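Local coordinates for protein her-1 (Caenorhabditis elegans, PDB 1SZH), which dictates male development as a secreted protein that inhibits TRA-2A and probably acts directly in cell signalling during sex determination, at residues T5-C19 against V51-E63. The protein carries 2 engineered substitutions. Numbering follows the deposited sequence.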
ATOM      1  N   THR A   5      11.701   7.239 -11.087  1.00 61.21           N
ATOM      2  CA  THR A   5      11.846   5.990 -11.812  1.00 57.50           C
ATOM      3  C   THR A   5      10.708   5.822 -12.815  1.00 55.28           C
ATOM      4  O   THR A   5      10.904   5.255 -13.894  1.00 58.88           O
ATOM      5  CB  THR A   5      11.875   4.769 -10.846  1.00 59.28           C
ATOM      6  OG1 THR A   5      12.088   3.569 -11.600  1.00 65.09           O
ATOM      7  CG2 THR A   5      10.567   4.642 -10.087  1.00 54.14           C
ATOM      8  N   LEU A   6       9.528   6.336 -12.467  1.00 46.42           N
ATOM      9  CA  LEU A   6       8.366   6.215 -13.336  1.00 39.03           C
ATOM     10  C   LEU A   6       8.458   7.010 -14.632  1.00 34.29           C
ATOM     11  O   LEU A   6       8.654   8.222 -14.623  1.00 34.05           O
ATOM     12  CB  LEU A   6       7.085   6.643 -12.612  1.00 41.18           C
ATOM     13  CG  LEU A   6       6.617   5.888 -11.373  1.00 41.87           C
ATOM     14  CD1 LEU A   6       5.247   6.443 -10.966  1.00 34.60           C
ATOM     15  CD2 LEU A   6       6.523   4.401 -11.660  1.00 35.73           C
ATOM     16  N   THR A   7       8.294   6.306 -15.744  1.00 30.95           N
ATOM     17  CA  THR A   7       8.315   6.913 -17.071  1.00 31.73           C
ATOM     18  C   THR A   7       7.003   6.553 -17.746  1.00 28.93           C
ATOM     19  O   THR A   7       6.310   5.615 -17.331  1.00 25.39           O
ATOM     20  CB  THR A   7       9.457   6.349 -17.958  1.00 34.39           C
ATOM     21  OG1 THR A   7       9.247   4.947 -18.176  1.00 31.15           O
ATOM     22  CG2 THR A   7      10.814   6.557 -17.298  1.00 30.51           C
ATOM     23  N   LYS A   8       6.675   7.290 -18.796  1.00 24.98           N
ATOM     24  CA  LYS A   8       5.466   7.050 -19.571  1.00 25.89           C
ATOM     25  C   LYS A   8       5.541   5.629 -20.145  1.00 28.85           C
ATOM     26  O   LYS A   8       4.566   4.884 -20.123  1.00 22.15           O
ATOM     27  CB  LYS A   8       5.400   8.057 -20.725  1.00 28.30           C
ATOM     28  CG  LYS A   8       4.170   7.963 -21.623  1.00 34.90           C
ATOM     29  CD  LYS A   8       4.221   9.053 -22.703  1.00 39.48           C
ATOM     30  CE  LYS A   8       2.976   9.065 -23.587  1.00 42.38           C
ATOM     31  NZ  LYS A   8       2.804   7.801 -24.364  1.00 48.63           N
ATOM     32  N   GLU A   9       6.708   5.263 -20.670  1.00 30.57           N
ATOM     33  CA  GLU A   9       6.896   3.944 -21.259  1.00 32.71           C
ATOM     34  C   GLU A   9       6.594   2.826 -20.265  1.00 31.87           C
ATOM     35  O   GLU A   9       5.857   1.884 -20.576  1.00 27.55           O
ATOM     36  CB  GLU A   9       8.338   3.767 -21.751  1.00 39.26           C
ATOM     37  CG  GLU A   9       8.755   4.670 -22.899  1.00 48.38           C
ATOM     38  CD  GLU A   9       8.833   6.137 -22.509  1.00 52.22           C
ATOM     39  OE1 GLU A   9       9.402   6.439 -21.433  1.00 46.70           O
ATOM     40  OE2 GLU A   9       8.340   6.984 -23.286  1.00 53.06           O
ATOM     41  N   LEU A  10       7.177   2.932 -19.077  1.00 27.09           N
ATOM     42  CA  LEU A  10       7.008   1.934 -18.027  1.00 25.79           C
ATOM     43  C   LEU A  10       5.539   1.797 -17.565  1.00 23.38           C
ATOM     44  O   LEU A  10       5.013   0.677 -17.414  1.00 21.25           O
ATOM     45  CB  LEU A  10       7.902   2.296 -16.845  1.00 30.38           C
ATOM     46  CG  LEU A  10       8.203   1.192 -15.840  1.00 32.00           C
ATOM     47  CD1 LEU A  10       8.809  -0.003 -16.575  1.00 29.40           C
ATOM     48  CD2 LEU A  10       9.170   1.717 -14.775  1.00 33.06           C
ATOM     49  N   ILE A  11       4.876   2.928 -17.347  1.00 22.38           N
ATOM     50  CA  ILE A  11       3.475   2.898 -16.920  1.00 18.49           C
ATOM     51  C   ILE A  11       2.572   2.310 -17.998  1.00 15.82           C
ATOM     52  O   ILE A  11       1.666   1.523 -17.706  1.00 20.47           O
ATOM     53  CB  ILE A  11       2.974   4.309 -16.521  1.00 18.66           C
ATOM     54  CG1 ILE A  11       3.615   4.716 -15.180  1.00 23.09           C
ATOM     55  CG2 ILE A  11       1.463   4.320 -16.420  1.00 27.23           C
ATOM     56  CD1 ILE A  11       3.331   6.168 -14.775  1.00 27.35           C
ATOM     57  N   LYS A  12       2.808   2.671 -19.252  1.00 19.05           N
ATOM     58  CA  LYS A  12       1.988   2.122 -20.322  1.00 20.21           C
ATOM     59  C   LYS A  12       2.217   0.617 -20.444  1.00 16.99           C
ATOM     60  O   LYS A  12       1.278  -0.137 -20.676  1.00 21.66           O
ATOM     61  CB  LYS A  12       2.301   2.822 -21.658  1.00 23.35           C
ATOM     62  CG  LYS A  12       1.822   4.265 -21.699  1.00 29.55           C
ATOM     63  CD  LYS A  12       1.983   4.891 -23.085  1.00 31.96           C
ATOM     64  CE  LYS A  12       1.060   4.212 -24.081  1.00 40.80           C
ATOM     65  NZ  LYS A  12       0.973   4.917 -25.394  1.00 51.51           N
ATOM     66  N   ASP A  13       3.461   0.175 -20.260  1.00 20.83           N
ATOM     67  CA  ASP A  13       3.762  -1.253 -20.353  1.00 22.62           C
ATOM     68  C   ASP A  13       3.073  -2.019 -19.223  1.00 20.60           C
ATOM     69  O   ASP A  13       2.511  -3.098 -19.443  1.00 19.91           O
ATOM     70  CB  ASP A  13       5.267  -1.487 -20.291  1.00 19.67           C
ATOM     71  CG  ASP A  13       5.644  -2.951 -20.525  1.00 29.31           C
ATOM     72  OD1 ASP A  13       6.354  -3.522 -19.677  1.00 30.24           O
ATOM     73  OD2 ASP A  13       5.230  -3.523 -21.560  1.00 31.94           O
ATOM     74  N   ALA A  14       3.106  -1.460 -18.014  1.00 20.32           N
ATOM     75  CA  ALA A  14       2.458  -2.126 -16.872  1.00 15.84           C
ATOM     76  C   ALA A  14       0.946  -2.219 -17.109  1.00 15.63           C
ATOM     77  O   ALA A  14       0.334  -3.243 -16.818  1.00 16.48           O
ATOM     78  CB  ALA A  14       2.747  -1.360 -15.580  1.00 15.99           C
ATOM     79  N   ALA A  15       0.345  -1.135 -17.605  1.00 16.69           N
ATOM     80  CA  ALA A  15      -1.082  -1.143 -17.870  1.00 15.92           C
ATOM     81  C   ALA A  15      -1.435  -2.218 -18.907  1.00 18.07           C
ATOM     82  O   ALA A  15      -2.409  -2.953 -18.746  1.00 19.15           O
ATOM     83  CB  ALA A  15      -1.546   0.242 -18.356  1.00 19.31           C
ATOM     84  N   GLU A  16      -0.625  -2.309 -19.956  1.00 20.59           N
ATOM     85  CA  GLU A  16      -0.858  -3.291 -21.021  1.00 19.77           C
ATOM     86  C   GLU A  16      -0.750  -4.735 -20.530  1.00 19.74           C
ATOM     87  O   GLU A  16      -1.490  -5.615 -20.990  1.00 24.38           O
ATOM     88  CB  GLU A  16       0.150  -3.062 -22.153  1.00 26.43           C
ATOM     89  CG  GLU A  16      -0.023  -1.719 -22.863  1.00 38.39           C
ATOM     90  CD  GLU A  16       1.248  -1.246 -23.559  1.00 50.29           C
ATOM     91  OE1 GLU A  16       2.149  -2.080 -23.790  1.00 62.04           O
ATOM     92  OE2 GLU A  16       1.342  -0.038 -23.885  1.00 54.03           O
ATOM     93  N   LYS A  17       0.158  -4.983 -19.600  1.00 19.25           N
ATOM     94  CA  LYS A  17       0.376  -6.325 -19.079  1.00 18.45           C
ATOM     95  C   LYS A  17      -0.559  -6.727 -17.965  1.00 21.86           C
ATOM     96  O   LYS A  17      -0.780  -7.908 -17.722  1.00 21.98           O
ATOM     97  CB  LYS A  17       1.813  -6.450 -18.554  1.00 19.18           C
ATOM     98  CG  LYS A  17       2.868  -6.352 -19.660  1.00 20.98           C
ATOM     99  CD  LYS A  17       4.271  -6.402 -19.115  1.00 23.55           C
ATOM    100  CE  LYS A  17       5.281  -6.485 -20.277  1.00 32.13           C
ATOM    101  NZ  LYS A  17       6.685  -6.458 -19.786  1.00 33.30           N
ATOM    102  N   CYS A  18      -1.155  -5.741 -17.311  1.00 17.82           N
ATOM    103  CA  CYS A  18      -1.964  -6.030 -16.141  1.00 16.61           C
ATOM    104  C   CYS A  18      -3.449  -5.701 -16.146  1.00 15.57           C
ATOM    105  O   CYS A  18      -4.192  -6.283 -15.372  1.00 18.42           O
ATOM    106  CB  CYS A  18      -1.343  -5.305 -14.948  1.00 16.08           C
ATOM    107  SG  CYS A  18       0.408  -5.682 -14.681  1.00 17.20           S
ATOM    108  N   CYS A  19      -3.848  -4.737 -16.974  1.00 17.29           N
ATOM    109  CA  CYS A  19      -5.238  -4.297 -17.055  1.00 16.44           C
ATOM    110  C   CYS A  19      -5.909  -4.711 -18.365  1.00 17.90           C
ATOM    111  O   CYS A  19      -5.226  -4.922 -19.369  1.00 22.35           O
ATOM    112  CB  CYS A  19      -5.264  -2.777 -16.903  1.00 16.16           C
ATOM    113  SG  CYS A  19      -4.390  -2.395 -15.362  1.00 19.79           S
ATOM    114  N   VAL A  51      -4.248  -7.152  -9.572  1.00 13.94           N
ATOM    115  CA  VAL A  51      -3.747  -6.144 -10.499  1.00 13.33           C
ATOM    116  C   VAL A  51      -2.656  -5.330  -9.805  1.00 13.03           C
ATOM    117  O   VAL A  51      -1.657  -4.940 -10.409  1.00 14.76           O
ATOM    118  CB  VAL A  51      -4.887  -5.233 -10.977  1.00 14.34           C
ATOM    119  CG1 VAL A  51      -4.354  -4.080 -11.856  1.00 18.29           C
ATOM    120  CG2 VAL A  51      -5.905  -6.083 -11.736  1.00 15.03           C
ATOM    121  N   TYR A  52      -2.844  -5.052  -8.520  1.00 12.64           N
ATOM    122  CA  TYR A  52      -1.834  -4.302  -7.773  1.00 14.34           C
ATOM    123  C   TYR A  52      -0.495  -5.032  -7.808  1.00 10.12           C
ATOM    124  O   TYR A  52       0.567  -4.432  -8.032  1.00 13.77           O
ATOM    125  CB  TYR A  52      -2.280  -4.147  -6.317  1.00 11.87           C
ATOM    126  CG  TYR A  52      -1.224  -3.651  -5.316  1.00 13.28           C
ATOM    127  CD1 TYR A  52      -1.192  -2.328  -4.885  1.00 13.99           C
ATOM    128  CD2 TYR A  52      -0.256  -4.530  -4.807  1.00 13.50           C
ATOM    129  CE1 TYR A  52      -0.228  -1.892  -3.923  1.00 13.41           C
ATOM    130  CE2 TYR A  52       0.692  -4.111  -3.880  1.00 13.06           C
ATOM    131  CZ  TYR A  52       0.702  -2.786  -3.447  1.00 13.68           C
ATOM    132  OH  TYR A  52       1.622  -2.373  -2.504  1.00 14.52           O
ATOM    133  N   LYS A  53      -0.548  -6.348  -7.600  1.00 14.53           N
ATOM    134  CA  LYS A  53       0.680  -7.132  -7.584  1.00 15.35           C
ATOM    135  C   LYS A  53       1.322  -7.178  -8.960  1.00 14.71           C
ATOM    136  O   LYS A  53       2.544  -7.053  -9.082  1.00 15.37           O
ATOM    137  CB  LYS A  53       0.364  -8.539  -7.076  1.00 15.62           C
ATOM    138  CG  LYS A  53      -0.150  -8.505  -5.653  1.00 13.96           C
ATOM    139  CD  LYS A  53      -0.482  -9.876  -5.134  1.00 20.47           C
ATOM    140  CE  LYS A  53      -0.922  -9.805  -3.677  1.00 22.31           C
ATOM    141  NZ  LYS A  53      -1.182 -11.162  -3.097  1.00 27.61           N
ATOM    142  N   CYS A  54       0.500  -7.319  -9.993  1.00 15.21           N
ATOM    143  CA  CYS A  54       1.014  -7.340 -11.362  1.00 16.38           C
ATOM    144  C   CYS A  54       1.698  -5.984 -11.662  1.00 16.79           C
ATOM    145  O   CYS A  54       2.818  -5.936 -12.188  1.00 15.28           O
ATOM    146  CB  CYS A  54      -0.150  -7.607 -12.314  1.00 14.63           C
ATOM    147  SG  CYS A  54       0.287  -7.765 -14.067  1.00 21.53           S
ATOM    148  N   LEU A  55       1.023  -4.874 -11.353  1.00 14.26           N
ATOM    149  CA  LEU A  55       1.608  -3.567 -11.611  1.00 12.60           C
ATOM    150  C   LEU A  55       2.925  -3.361 -10.864  1.00 14.71           C
ATOM    151  O   LEU A  55       3.899  -2.872 -11.428  1.00 16.11           O
ATOM    152  CB  LEU A  55       0.613  -2.435 -11.271  1.00 14.05           C
ATOM    153  CG  LEU A  55      -0.629  -2.402 -12.168  1.00 14.53           C
ATOM    154  CD1 LEU A  55      -1.561  -1.302 -11.622  1.00 14.14           C
ATOM    155  CD2 LEU A  55      -0.272  -2.096 -13.612  1.00 14.25           C
ATOM    156  N   GLN A  56       2.964  -3.727  -9.589  1.00 13.88           N
ATOM    157  CA  GLN A  56       4.201  -3.570  -8.830  1.00 15.41           C
ATOM    158  C   GLN A  56       5.359  -4.359  -9.458  1.00 14.41           C
ATOM    159  O   GLN A  56       6.486  -3.870  -9.547  1.00 17.33           O
ATOM    160  CB  GLN A  56       3.992  -4.043  -7.396  1.00 16.03           C
ATOM    161  CG  GLN A  56       3.154  -3.088  -6.564  1.00 14.75           C
ATOM    162  CD  GLN A  56       3.916  -2.607  -5.336  1.00 15.36           C
ATOM    163  OE1 GLN A  56       4.408  -3.408  -4.541  1.00 16.46           O
ATOM    164  NE2 GLN A  56       4.002  -1.296  -5.168  1.00 17.60           N
ATOM    165  N   ASN A  57       5.045  -5.572  -9.900  1.00 16.19           N
ATOM    166  CA  ASN A  57       6.051  -6.436 -10.504  1.00 16.71           C
ATOM    167  C   ASN A  57       6.600  -5.842 -11.800  1.00 19.95           C
ATOM    168  O   ASN A  57       7.786  -6.004 -12.091  1.00 24.87           O
ATOM    169  CB  ASN A  57       5.474  -7.845 -10.731  1.00 17.42           C
ATOM    170  CG  ASN A  57       5.407  -8.673  -9.447  1.00 21.91           C
ATOM    171  OD1 ASN A  57       4.958  -9.830  -9.459  1.00 24.33           O
ATOM    172  ND2 ASN A  57       5.841  -8.086  -8.333  1.00 17.93           N
ATOM    173  N   VAL A  58       5.769  -5.148 -12.584  1.00 16.47           N
ATOM    174  CA  VAL A  58       6.289  -4.549 -13.820  1.00 16.39           C
ATOM    175  C   VAL A  58       7.000  -3.223 -13.533  1.00 19.77           C
ATOM    176  O   VAL A  58       8.132  -3.011 -13.956  1.00 21.25           O
ATOM    177  CB  VAL A  58       5.170  -4.309 -14.862  1.00 19.57           C
ATOM    178  CG1 VAL A  58       5.756  -3.627 -16.109  1.00 20.39           C
ATOM    179  CG2 VAL A  58       4.502  -5.602 -15.228  1.00 18.39           C
ATOM    180  N   LEU A  59       6.366  -2.330 -12.778  1.00 18.04           N
ATOM    181  CA  LEU A  59       6.961  -1.024 -12.483  1.00 17.00           C
ATOM    182  C   LEU A  59       8.283  -1.096 -11.750  1.00 16.59           C
ATOM    183  O   LEU A  59       9.188  -0.313 -12.016  1.00 22.41           O
ATOM    184  CB  LEU A  59       6.003  -0.183 -11.619  1.00 15.67           C
ATOM    185  CG  LEU A  59       4.668   0.197 -12.276  1.00 16.35           C
ATOM    186  CD1 LEU A  59       3.797   0.913 -11.233  1.00 15.96           C
ATOM    187  CD2 LEU A  59       4.895   1.107 -13.464  1.00 16.04           C
ATOM    188  N   PHE A  60       8.396  -2.048 -10.836  1.00 17.78           N
ATOM    189  CA  PHE A  60       9.589  -2.155 -10.015  1.00 19.37           C
ATOM    190  C   PHE A  60      10.396  -3.426 -10.303  1.00 20.14           C
ATOM    191  O   PHE A  60      11.045  -3.966  -9.421  1.00 22.35           O
ATOM    192  CB  PHE A  60       9.172  -2.084  -8.545  1.00 17.70           C
ATOM    193  CG  PHE A  60       8.483  -0.778  -8.186  1.00 19.59           C
ATOM    194  CD1 PHE A  60       7.191  -0.767  -7.671  1.00 21.12           C
ATOM    195  CD2 PHE A  60       9.115   0.447  -8.417  1.00 18.81           C
ATOM    196  CE1 PHE A  60       6.530   0.447  -7.411  1.00 19.75           C
ATOM    197  CE2 PHE A  60       8.462   1.668  -8.155  1.00 23.17           C
ATOM    198  CZ  PHE A  60       7.173   1.666  -7.649  1.00 19.78           C
ATOM    199  N   ALA A  61      10.351  -3.878 -11.550  1.00 22.00           N
ATOM    200  CA  ALA A  61      11.073  -5.089 -11.946  1.00 26.61           C
ATOM    201  C   ALA A  61      12.576  -4.987 -11.655  1.00 24.99           C
ATOM    202  O   ALA A  61      13.182  -5.941 -11.173  1.00 29.74           O
ATOM    203  CB  ALA A  61      10.851  -5.358 -13.425  1.00 23.88           C
ATOM    204  N   LYS A  62      13.160  -3.828 -11.938  1.00 29.16           N
ATOM    205  CA  LYS A  62      14.582  -3.633 -11.708  1.00 37.31           C
ATOM    206  C   LYS A  62      14.955  -3.235 -10.284  1.00 37.90           C
ATOM    207  O   LYS A  62      16.111  -3.379  -9.888  1.00 34.52           O
ATOM    208  CB  LYS A  62      15.139  -2.602 -12.691  1.00 38.86           C
ATOM    209  CG  LYS A  62      15.176  -3.103 -14.126  1.00 43.87           C
ATOM    210  CD  LYS A  62      16.048  -2.218 -14.998  1.00 53.20           C
ATOM    211  CE  LYS A  62      16.201  -2.794 -16.398  1.00 48.96           C
ATOM    212  NZ  LYS A  62      17.012  -1.915 -17.289  1.00 55.03           N
ATOM    213  N   GLU A  63      13.982  -2.744  -9.518  1.00 31.46           N
ATOM    214  CA  GLU A  63      14.234  -2.339  -8.141  1.00 30.41           C
ATOM    215  C   GLU A  63      13.190  -2.976  -7.230  1.00 28.86           C
ATOM    216  O   GLU A  63      12.310  -2.300  -6.678  1.00 26.97           O
ATOM    217  CB  GLU A  63      14.181  -0.823  -8.021  1.00 36.80           C
ATOM    218  CG  GLU A  63      14.989  -0.120  -9.093  1.00 45.28           C
ATOM    219  CD  GLU A  63      15.060   1.369  -8.881  1.00 55.09           C
ATOM    220  OE1 GLU A  63      15.899   1.813  -8.064  1.00 57.13           O
ATOM    221  OE2 GLU A  63      14.274   2.094  -9.525  1.00 57.34           O
TER
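Cys54 turns its SG anti to the backbone N (chi1 -177°), while Cys18 turns its own anti to the carbonyl carbon, and the two sulfurs join in a disulfide with a chi3 of -81°. The bond ties the C-terminal end of helix 8-18 to helix 47-59. Beside it, Leu55 lays CD2 3.6 Å from Cys18 CB and 3.7 Å from Ala14 CB. One turn along, Val58 is a knob in the hole formed by Asp13, Ala14, Lys17 and Cys18: CG1 rests 3.7 Å from Ala14 CA, and CG2 lies 4.0 Å from Lys17 CD. A salt bridge from Lys17 NZ to the syn lone pair of Asp13 OD1 links two walls of that hole. The helices run roughly antiparallel, at 143°, with the small Ala14 between them, consistent with HER-1's overhand three-helix bundle; helix 24-33 packs on Ile11 and Ala15, and Cys19 forms a disulfide with Cys27. Further along, Leu59 CD2 fits among Leu6, Leu10, Ile11 and Ala14. Ahead of the helix, whose N-cap is Thr7, Thr5 meets the edge of the Phe60 ring through CG2, and its OG1 gives a weak 3.4 Å hydrogen bond to Glu63 OE2, an oxygen also salt-bridged to Lys66.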